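Isomaltodextranase (Arthrobacter globiformis, PDB 5AWO) hydrolyses alpha-1,6-glucosidic linkages in dextran-like polysaccharides, removing successive isomaltose units from the non-reducing ends of the chains. Local coordinates at residues Gly472-Ala478 / Asn604-Met610; Val516-Val522 / Gly585-Ile591. All coordinates share one frame; numbering follows the deposited sequence.

Contact 1. Residues Gly472-Ala478 / Asn604-Met610; sequences GTTRYPA and NWIELDM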
loop_
_atom_site.group_PDB
_atom_site.type_symbol
_atom_site.label_atom_id
_atom_site.label_comp_id
_atom_site.label_asym_id
_atom_site.label_seq_id
_atom_site.Cartn_x
_atom_site.Cartn_y
_atom_site.Cartn_z
ATOM N N GLY A 472 -5.877 -0.143 -31.050
ATOM C CA GLY A 472 -5.639 -0.759 -29.754
ATOM C C GLY A 472 -4.350 -0.361 -29.055
ATOM O O GLY A 472 -4.014 -0.937 -28.016
ATOM N N THR A 473 -3.636 0.621 -29.599
ATOM C CA THR A 473 -2.341 1.019 -29.040
ATOM C C THR A 473 -2.513 1.683 -27.669
ATOM O O THR A 473 -3.120 2.744 -27.564
ATOM C CB THR A 473 -1.589 1.977 -29.967
ATOM O OG1 THR A 473 -1.272 1.304 -31.194
ATOM C CG2 THR A 473 -0.294 2.456 -29.329
ATOM N N THR A 474 -1.936 1.058 -26.651
ATOM C CA THR A 474 -1.998 1.570 -25.277
ATOM C C THR A 474 -0.581 1.844 -24.776
ATOM O O THR A 474 0.230 0.909 -24.693
ATOM C CB THR A 474 -2.657 0.546 -24.356
ATOM O OG1 THR A 474 -3.880 0.075 -24.941
ATOM C CG2 THR A 474 -2.953 1.164 -22.985
ATOM N N ARG A 475 -0.301 3.101 -24.416
ATOM C CA ARG A 475 0.994 3.484 -23.846
ATOM C C ARG A 475 0.950 3.538 -22.301
ATOM O O ARG A 475 0.087 4.203 -21.730
ATOM C CB ARG A 475 1.470 4.837 -24.373
ATOM C CG ARG A 475 2.814 5.288 -23.820
ATOM C CD ARG A 475 3.281 6.615 -24.316
ATOM N NE ARG A 475 3.559 6.585 -25.763
ATOM C CZ ARG A 475 4.010 7.622 -26.461
ATOM N NH1 ARG A 475 4.238 8.812 -25.902
ATOM N NH2 ARG A 475 4.213 7.476 -27.780
ATOM N N TYR A 476 1.942 2.903 -21.687
ATOM C CA TYR A 476 2.184 2.903 -20.237
ATOM C C TYR A 476 3.518 3.571 -19.931
ATOM O O TYR A 476 4.569 2.960 -20.098
ATOM C CB TYR A 476 2.197 1.479 -19.710
ATOM C CG TYR A 476 0.931 0.738 -19.979
ATOM C CD1 TYR A 476 0.702 0.140 -21.215
ATOM C CD2 TYR A 476 -0.086 0.666 -19.020
ATOM C CE1 TYR A 476 -0.470 -0.548 -21.463
ATOM C CE2 TYR A 476 -1.261 -0.021 -19.258
ATOM C CZ TYR A 476 -1.470 -0.613 -20.492
ATOM O OH TYR A 476 -2.650 -1.295 -20.700
ATOM N N PRO A 477 3.499 4.832 -19.454
ATOM C CA PRO A 477 4.715 5.515 -19.051
ATOM C C PRO A 477 5.404 4.876 -17.844
ATOM O O PRO A 477 4.757 4.569 -16.846
ATOM C CB PRO A 477 4.223 6.918 -18.694
ATOM C CG PRO A 477 2.991 7.082 -19.519
ATOM C CD PRO A 477 2.345 5.758 -19.419
ATOM N N ALA A 478 6.711 4.656 -17.928
ATOM C CA ALA A 478 7.422 3.959 -16.856
ATOM C C ALA A 478 7.496 4.801 -15.587
ATOM O O ALA A 478 7.530 4.243 -14.478
ATOM C CB ALA A 478 8.833 3.578 -17.316
ATOM N N ASN A 604 11.569 4.509 -20.929
ATOM C CA ASN A 604 10.571 5.582 -20.994
ATOM C C ASN A 604 9.150 5.063 -20.922
ATOM O O ASN A 604 8.346 5.560 -20.125
ATOM C CB ASN A 604 10.768 6.369 -22.284
ATOM C CG ASN A 604 10.075 7.717 -22.274
ATOM O OD1 ASN A 604 9.586 8.225 -21.238
ATOM N ND2 ASN A 604 10.054 8.321 -23.413
ATOM N N TRP A 605 8.807 4.070 -21.732
ATOM C CA TRP A 605 7.477 3.518 -21.747
ATOM C C TRP A 605 7.419 2.171 -22.415
ATOM O O TRP A 605 8.389 1.773 -23.087
ATOM C CB TRP A 605 6.464 4.485 -22.380
ATOM C CG TRP A 605 6.756 5.113 -23.761
ATOM C CD1 TRP A 605 6.997 6.413 -24.002
ATOM C CD2 TRP A 605 6.729 4.467 -25.058
ATOM N NE1 TRP A 605 7.140 6.650 -25.365
ATOM C CE2 TRP A 605 6.978 5.465 -26.024
ATOM C CE3 TRP A 605 6.516 3.156 -25.487
ATOM C CZ2 TRP A 605 7.042 5.179 -27.401
ATOM C CZ3 TRP A 605 6.583 2.877 -26.862
ATOM C CH2 TRP A 605 6.840 3.888 -27.787
ATOM N N ILE A 606 6.343 1.440 -22.180
ATOM C CA ILE A 606 5.953 0.338 -23.048
ATOM C C ILE A 606 4.649 0.693 -23.766
ATOM O O ILE A 606 3.864 1.531 -23.300
ATOM C CB ILE A 606 5.827 -1.029 -22.327
ATOM C CG1 ILE A 606 4.648 -1.052 -21.342
ATOM C CG2 ILE A 606 7.127 -1.391 -21.617
ATOM C CD1 ILE A 606 4.337 -2.436 -20.843
ATOM N N GLU A 607 4.442 0.077 -24.923
ATOM C CA GLU A 607 3.188 0.172 -25.658
ATOM C C GLU A 607 2.704 -1.210 -26.007
ATOM O O GLU A 607 3.512 -2.087 -26.354
ATOM C CB GLU A 607 3.350 1.008 -26.917
ATOM C CG GLU A 607 3.168 2.487 -26.680
ATOM C CD GLU A 607 3.235 3.302 -27.942
ATOM O OE1 GLU A 607 3.300 2.687 -29.046
ATOM O OE2 GLU A 607 3.214 4.544 -27.831
ATOM N N LEU A 608 1.401 -1.424 -25.869
ATOM C CA LEU A 608 0.764 -2.660 -26.286
ATOM C C LEU A 608 -0.270 -2.333 -27.346
ATOM O O LEU A 608 -0.864 -1.245 -27.339
ATOM C CB LEU A 608 0.082 -3.362 -25.115
ATOM C CG LEU A 608 0.943 -4.172 -24.156
ATOM C CD1 LEU A 608 1.531 -5.392 -24.867
ATOM C CD2 LEU A 608 2.034 -3.311 -23.531
ATOM N N ASP A 609 -0.463 -3.279 -28.268
ATOM C CA ASP A 609 -1.560 -3.240 -29.230
ATOM C C ASP A 609 -2.521 -4.360 -28.879
ATOM O O ASP A 609 -2.286 -5.514 -29.221
ATOM C CB ASP A 609 -1.037 -3.428 -30.656
ATOM C CG ASP A 609 -0.070 -2.343 -31.079
ATOM O OD1 ASP A 609 -0.134 -1.209 -30.552
ATOM O OD2 ASP A 609 0.760 -2.621 -31.958
ATOM N N MET A 610 -3.598 -4.022 -28.170
ATOM C CA MET A 610 -4.545 -5.026 -27.690
ATOM C C MET A 610 -5.762 -5.096 -28.605
ATOM O O MET A 610 -5.865 -4.336 -29.565
ATOM C CB MET A 610 -4.947 -4.766 -26.226
ATOM C CG MET A 610 -5.500 -3.383 -25.904
ATOM S SD MET A 610 -5.816 -3.185 -24.136
ATOM C CE MET A 610 -4.146 -3.057 -23.491
ATOM O OXT MET A 610 -6.653 -5.926 -28.417
#
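R475 lies across the indole of W605 and, in the plane of its own guanidinium, grips the carboxylate of E607. The guanidinium and indole planes are 9° apart and their centres 3.9 Å, an off-centre cation-pi stack, while R475 CD adds a CH-pi contact over the five-membered ring. R475 CG stands anti to the backbone N (chi1 -180°), and the bend at chi3 (-66°) then turns the head back over the ring. Side-on, R475 NE meets E607 OE2 at 2.9 Å, on the anti lone pair, and R475 NH2 reaches the same oxygen at 3.1 Å. Arginine suits the place because its flat, charged head can stack and bridge at once; an alanine here would probably leave E607 OE2 without its salt bridge and the indole face without its cover.

Farther along this face, T473 and D609 run side by side, T473 OG1 lying 2.8 Å from D609 OD1. On the other face Y476 CB packs at 3.9 Å against I606 CG1, and the methyl M610 CE packs 3.5 Å from T474 OG1, whose hydrogen bonds go to K469 and G472 O. The antiparallel backbones carry straight bonds such as Y476 N to I606 O. At the chain end M610 N meets G472 O from the face of its carbonyl plane opposite to that hydroxyl; G472 has a positive phi, and a side chain there would strike M610 O.

The other edge of 604-609 pairs with strand 526-535, where N604 and W605 both face R533 in a classic beta bulge and R531 makes salt bridges to E607 and D609. Y476 and I606 pack on F518 of strand 515-522, and Y476 OH bonds P401 O beyond strand 395-399.

Contact 2. Residues Val516-Val522 / Gly585-Ile591; sequences VTFAVQV and GLNLVTI
Two neighbouring antiparallel strands of the carbohydrate-binding module's beta-sandwich, 515-522 and 585-592, meet here, in the sheet facing the one that holds strand 601-609. The N-to-C directions of the two short segments are 149° apart, and backbone bonds join four hydrogen-bonded pairs from V516 with I591 to V522 with G585, among them F518 N to V589 O at 2.8 Å. G585 has backbone angles that would jam a CB against the preceding carbonyl, which suits glycine to the start of its strand.

V516, F518, V520, V589 and I591 share the face turned to the other sheet, where bulky branched and aromatic residues fill the core. F518 and I591 point the same way, I591 CG2 lying at the phenyl edge, 4.1 Å from F518 CE2. V520 CG2 sits 3.9 Å from V589 CG2 and 3.6 Å from N587 CB, where the two side chains pass at a slant. N587 is the polar member of this face; its ND2 bonds D583 O in the preceding turn.

Across the sheet, the methyl of A519 rests against two leucine tips, L586 CD1 and L588 CD1, each 3.9 Å from A519 CB. Q521, bent at chi2 (88°), folds its amide over the backbone of G585 and L586. Beside L588, T517 and T590 form a non-hydrogen-bonded pair whose side chains supply a bond of their own: T517 OG1 and T590 OG1 lie 2.7 Å apart, and either could be the donor.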
loop_
_atom_site.group_PDB
_atom_site.type_symbol
_atom_site.label_atom_id
_atom_site.label_comp_id
_atom_site.label_asym_id
_atom_site.label_seq_id
_atom_site.Cartn_x
_atom_site.Cartn_y
_atom_site.Cartn_z
ATOM N N VAL A 516 10.721 -2.829 -13.238
ATOM C CA VAL A 516 9.508 -2.019 -13.405
ATOM C C VAL A 516 8.364 -2.951 -13.700
ATOM O O VAL A 516 8.491 -3.896 -14.493
ATOM C CB VAL A 516 9.629 -0.998 -14.548
ATOM C CG1 VAL A 516 8.351 -0.178 -14.701
ATOM C CG2 VAL A 516 10.809 -0.082 -14.312
ATOM N N THR A 517 7.228 -2.717 -13.047
ATOM C CA THR A 517 6.038 -3.532 -13.236
ATOM C C THR A 517 4.871 -2.691 -13.720
ATOM O O THR A 517 4.552 -1.632 -13.138
ATOM C CB THR A 517 5.637 -4.283 -11.944
ATOM O OG1 THR A 517 6.703 -5.179 -11.568
ATOM C CG2 THR A 517 4.355 -5.044 -12.082
ATOM N N PHE A 518 4.226 -3.192 -14.765
ATOM C CA PHE A 518 3.048 -2.589 -15.390
ATOM C C PHE A 518 1.885 -3.547 -15.252
ATOM O O PHE A 518 2.035 -4.762 -15.438
ATOM C CB PHE A 518 3.263 -2.354 -16.895
ATOM C CG PHE A 518 4.429 -1.481 -17.227
ATOM C CD1 PHE A 518 4.279 -0.106 -17.361
ATOM C CD2 PHE A 518 5.678 -2.043 -17.474
ATOM C CE1 PHE A 518 5.340 0.701 -17.705
ATOM C CE2 PHE A 518 6.745 -1.243 -17.809
ATOM C CZ PHE A 518 6.591 0.130 -17.929
ATOM N N ALA A 519 0.698 -3.017 -14.967
ATOM C CA ALA A 519 -0.511 -3.794 -15.040
ATOM C C ALA A 519 -1.190 -3.509 -16.354
ATOM O O ALA A 519 -1.400 -2.368 -16.707
ATOM C CB ALA A 519 -1.446 -3.442 -13.899
ATOM N N VAL A 520 -1.559 -4.566 -17.069
ATOM C CA VAL A 520 -2.172 -4.409 -18.381
ATOM C C VAL A 520 -3.404 -5.309 -18.455
ATOM O O VAL A 520 -3.390 -6.432 -17.965
ATOM C CB VAL A 520 -1.178 -4.743 -19.534
ATOM C CG1 VAL A 520 0.125 -3.988 -19.383
ATOM C CG2 VAL A 520 -0.910 -6.224 -19.618
ATOM N N GLN A 521 -4.462 -4.789 -19.067
ATOM C CA GLN A 521 -5.715 -5.525 -19.233
ATOM C C GLN A 521 -5.927 -5.753 -20.738
ATOM O O GLN A 521 -5.822 -4.810 -21.520
ATOM C CB GLN A 521 -6.875 -4.730 -18.625
ATOM C CG GLN A 521 -8.158 -5.522 -18.369
ATOM C CD GLN A 521 -8.212 -6.212 -17.011
ATOM O OE1 GLN A 521 -7.333 -6.031 -16.177
ATOM N NE2 GLN A 521 -9.243 -7.024 -16.797
ATOM N N VAL A 522 -6.155 -7.012 -21.123
ATOM C CA VAL A 522 -6.468 -7.380 -22.527
ATOM C C VAL A 522 -7.699 -8.298 -22.585
ATOM O O VAL A 522 -8.052 -8.925 -21.597
ATOM C CB VAL A 522 -5.283 -8.080 -23.252
ATOM C CG1 VAL A 522 -4.146 -7.105 -23.512
ATOM C CG2 VAL A 522 -4.797 -9.277 -22.471
ATOM N N GLY A 585 -7.825 -10.164 -19.620
ATOM C CA GLY A 585 -7.946 -9.555 -18.309
ATOM C C GLY A 585 -6.586 -9.112 -17.846
ATOM O O GLY A 585 -5.796 -8.636 -18.645
ATOM N N LEU A 586 -6.323 -9.292 -16.551
ATOM C CA LEU A 586 -5.213 -8.623 -15.888
ATOM C C LEU A 586 -3.916 -9.405 -16.020
ATOM O O LEU A 586 -3.847 -10.562 -15.623
ATOM C CB LEU A 586 -5.521 -8.435 -14.395
ATOM C CG LEU A 586 -4.396 -7.806 -13.550
ATOM C CD1 LEU A 586 -4.047 -6.382 -13.971
ATOM C CD2 LEU A 586 -4.811 -7.850 -12.086
ATOM N N ASN A 587 -2.894 -8.724 -16.520
ATOM C CA ASN A 587 -1.550 -9.271 -16.573
ATOM C C ASN A 587 -0.604 -8.288 -15.918
ATOM O O ASN A 587 -0.759 -7.073 -16.089
ATOM C CB ASN A 587 -1.097 -9.489 -18.036
ATOM C CG ASN A 587 -1.963 -10.487 -18.774
ATOM O OD1 ASN A 587 -1.704 -11.708 -18.755
ATOM N ND2 ASN A 587 -3.029 -9.982 -19.385
ATOM N N LEU A 588 0.391 -8.809 -15.212
ATOM C CA LEU A 588 1.492 -7.992 -14.730
ATOM C C LEU A 588 2.695 -8.206 -15.630
ATOM O O LEU A 588 3.198 -9.342 -15.720
ATOM C CB LEU A 588 1.842 -8.334 -13.282
ATOM C CG LEU A 588 0.813 -7.965 -12.199
ATOM C CD1 LEU A 588 0.428 -6.493 -12.290
ATOM C CD2 LEU A 588 -0.435 -8.826 -12.224
ATOM N N VAL A 589 3.125 -7.154 -16.303
ATOM C CA VAL A 589 4.273 -7.221 -17.204
ATOM C C VAL A 589 5.410 -6.543 -16.477
ATOM O O VAL A 589 5.353 -5.331 -16.205
ATOM C CB VAL A 589 3.973 -6.550 -18.563
ATOM C CG1 VAL A 589 5.204 -6.573 -19.458
ATOM C CG2 VAL A 589 2.815 -7.255 -19.257
ATOM N N THR A 590 6.424 -7.331 -16.139
ATOM C CA THR A 590 7.590 -6.879 -15.406
ATOM C C THR A 590 8.839 -6.984 -16.274
ATOM O O THR A 590 9.098 -8.040 -16.877
ATOM C CB THR A 590 7.732 -7.660 -14.090
ATOM O OG1 THR A 590 6.593 -7.345 -13.255
ATOM C CG2 THR A 590 9.008 -7.334 -13.340
ATOM N N ILE A 591 9.589 -5.897 -16.307
ATOM C CA ILE A 591 10.867 -5.783 -17.025
ATOM C C ILE A 591 11.932 -5.386 -16.022
ATOM O O ILE A 591 11.751 -4.413 -15.291
ATOM C CB ILE A 591 10.808 -4.777 -18.210
ATOM C CG1 ILE A 591 12.194 -4.613 -18.854
ATOM C CG2 ILE A 591 10.244 -3.417 -17.787
ATOM C CD1 ILE A 591 12.175 -3.936 -20.221
#

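In the fold
Strand 17-18 first adds an edge to the sheet of contact 2; the chain then runs through the catalytic barrel and the C-terminal beta domain to 472-478. After three short strands it lays down 516-522, returns after 62 intervening residues as 585-591 to close contact 2, and ends with 604-610, which closes contact 1 on 472-478. Contact 2 therefore lies wholly within the larger loop of contact 1. Contact 1 joins the strand that opens the main run of the carbohydrate-binding module to the one that ends the chain; contact 2 joins two strands of the other sheet. Their centres are about 11 Å apart, and the sheets meet where I606 CD1 lies 3.6 Å from F518 CD2.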